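PDB 1RFZ: APC3568 protein from Geobacillus stearothermophilus, which is of unknown function but belongs to the phosphatidylglycerophosphatase A family and may dephosphorylate phosphatidylglycerophosphate. Local coordinates for residues P43-M47 / E48-E52. Numbering follows the deposited sequence.
Sequences PDLTM and EECIE
Thr46 caps the first turn of helix 47-58: its OG1 accepts a hydrogen bond from Glu49 N, with 2.7 Å between the two atoms and an N-H...O angle of 149°. Threonine suits an N-cap because its short side chain can bend back over the helix start and offer oxygen to an amide of the first turn, which lacks the i-4 carbonyl partner of mid-helix amides. Met47, a selenomethionine, begins the helix, and its O accepts from Ile51 N at 3.0 Å in a nearly straight bond (177°). With CG anti to the backbone N (chi1 -173°) and a bend at chi2, its long, flexible selenoether side chain reaches away to Glu28, Ala31 and Glu32 of helix 27-38, an apolar reach that suits methionine. Leu45 CD2 rests 3.8 Å from SG of the buried Cys50, an N'-to-N4 pairing with the geometry of a hydrophobic staple. The methylenes of Glu49 cross Leu45 and Thr46 obliquely, Glu49 CG lying 3.8 Å from Leu45 CD1. The polar end of Glu49 is claimed elsewhere, by a salt bridge from OE2 to Arg163. Replacing Thr46 by an alanine would probably leave Glu49 N without its side-chain acceptor and weaken the helix start. Polar at threonine and apolar at leucine and cysteine, the chemistry is consistent with a cap that sets where the loop after helix 27-38 turns into helix 47-58.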
loop_
_atom_site.group_PDB
_atom_site.type_symbol
_atom_site.label_atom_id
_atom_site.label_comp_id
_atom_site.label_asym_id
_atom_site.label_seq_id
_atom_site.Cartn_x
_atom_site.Cartn_y
_atom_site.Cartn_z
ATOM N N PRO A 43 5.610 -24.748 -18.088
ATOM C CA PRO A 43 6.403 -25.974 -18.155
ATOM C C PRO A 43 7.760 -25.627 -18.765
ATOM O O PRO A 43 8.821 -25.907 -18.195
ATOM C CB PRO A 43 5.560 -26.857 -19.061
ATOM C CG PRO A 43 4.937 -25.840 -20.012
ATOM C CD PRO A 43 4.503 -24.768 -19.061
ATOM N N ASP A 44 7.692 -24.992 -19.928
ATOM C CA ASP A 44 8.855 -24.551 -20.688
ATOM C C ASP A 44 9.769 -23.589 -19.908
ATOM O O ASP A 44 10.913 -23.361 -20.304
ATOM C CB ASP A 44 8.362 -23.867 -21.967
ATOM C CG ASP A 44 7.365 -22.746 -21.677
ATOM O OD1 ASP A 44 6.353 -23.001 -20.981
ATOM O OD2 ASP A 44 7.594 -21.608 -22.142
ATOM N N LEU A 45 9.258 -23.032 -18.809
ATOM C CA LEU A 45 10.015 -22.085 -17.983
ATOM C C LEU A 45 11.430 -22.547 -17.706
ATOM O O LEU A 45 11.644 -23.686 -17.288
ATOM C CB LEU A 45 9.321 -21.850 -16.638
ATOM C CG LEU A 45 10.059 -20.960 -15.618
ATOM C CD1 LEU A 45 10.058 -19.517 -16.099
ATOM C CD2 LEU A 45 9.402 -21.063 -14.247
ATOM N N THR A 46 12.382 -21.643 -17.921
ATOM C CA THR A 46 13.799 -21.920 -17.701
ATOM C C THR A 46 14.329 -21.222 -16.450
ATOM O O THR A 46 13.935 -20.102 -16.131
ATOM C CB THR A 46 14.668 -21.453 -18.898
ATOM O OG1 THR A 46 15.552 -20.409 -18.469
ATOM C CG2 THR A 46 13.788 -20.929 -20.041
HETATM N N MSE A 47 15.231 -21.900 -15.750
HETATM C CA MSE A 47 15.844 -21.366 -14.543
HETATM C C MSE A 47 16.534 -20.025 -14.832
HETATM O O MSE A 47 16.504 -19.101 -14.014
HETATM C CB MSE A 47 16.856 -22.379 -14.015
HETATM C CG MSE A 47 17.452 -22.019 -12.678
HETATM SE SE MSE A 47 16.120 -21.805 -11.292
HETATM C CE MSE A 47 17.205 -20.823 -10.027
ATOM N N GLU A 48 17.157 -19.939 -16.006
ATOM C CA GLU A 48 17.863 -18.735 -16.453
ATOM C C GLU A 48 16.824 -17.639 -16.643
ATOM O O GLU A 48 17.077 -16.459 -16.381
ATOM C CB GLU A 48 18.579 -19.000 -17.795
ATOM C CG GLU A 48 19.781 -19.972 -17.749
ATOM C CD GLU A 48 19.405 -21.431 -17.467
ATOM O OE1 GLU A 48 18.659 -22.039 -18.268
ATOM O OE2 GLU A 48 19.867 -21.976 -16.443
ATOM N N GLU A 49 15.650 -18.068 -17.108
ATOM C CA GLU A 49 14.500 -17.202 -17.363
ATOM C C GLU A 49 14.170 -16.439 -16.078
ATOM O O GLU A 49 13.968 -15.224 -16.086
ATOM C CB GLU A 49 13.304 -18.071 -17.771
ATOM C CG GLU A 49 12.169 -17.337 -18.433
ATOM C CD GLU A 49 12.543 -16.867 -19.816
ATOM O OE1 GLU A 49 12.900 -17.730 -20.648
ATOM O OE2 GLU A 49 12.484 -15.641 -20.070
ATOM N N CYS A 50 14.119 -17.185 -14.980
ATOM C CA CYS A 50 13.830 -16.642 -13.663
ATOM C C CYS A 50 14.944 -15.709 -13.206
ATOM O O CYS A 50 14.692 -14.555 -12.849
ATOM C CB CYS A 50 13.670 -17.785 -12.656
ATOM S SG CYS A 50 12.402 -18.994 -13.116
ATOM N N ILE A 51 16.172 -16.227 -13.216
ATOM C CA ILE A 51 17.339 -15.459 -12.801
ATOM C C ILE A 51 17.278 -14.065 -13.389
ATOM O O ILE A 51 17.477 -13.073 -12.685
ATOM C CB ILE A 51 18.655 -16.118 -13.263
ATOM C CG1 ILE A 51 18.699 -17.566 -12.779
ATOM C CG2 ILE A 51 19.854 -15.335 -12.715
ATOM C CD1 ILE A 51 20.098 -18.170 -12.785
ATOM N N GLU A 52 16.999 -14.002 -14.684
ATOM C CA GLU A 52 16.906 -12.733 -15.386
ATOM C C GLU A 52 16.004 -11.793 -14.588
ATOM O O GLU A 52 16.408 -10.687 -14.205
ATOM C CB GLU A 52 16.330 -12.953 -16.792
ATOM C CG GLU A 52 17.161 -12.328 -17.892
ATOM C CD GLU A 52 17.434 -10.846 -17.649
ATOM O OE1 GLU A 52 16.499 -10.025 -17.806
ATOM O OE2 GLU A 52 18.588 -10.509 -17.293
#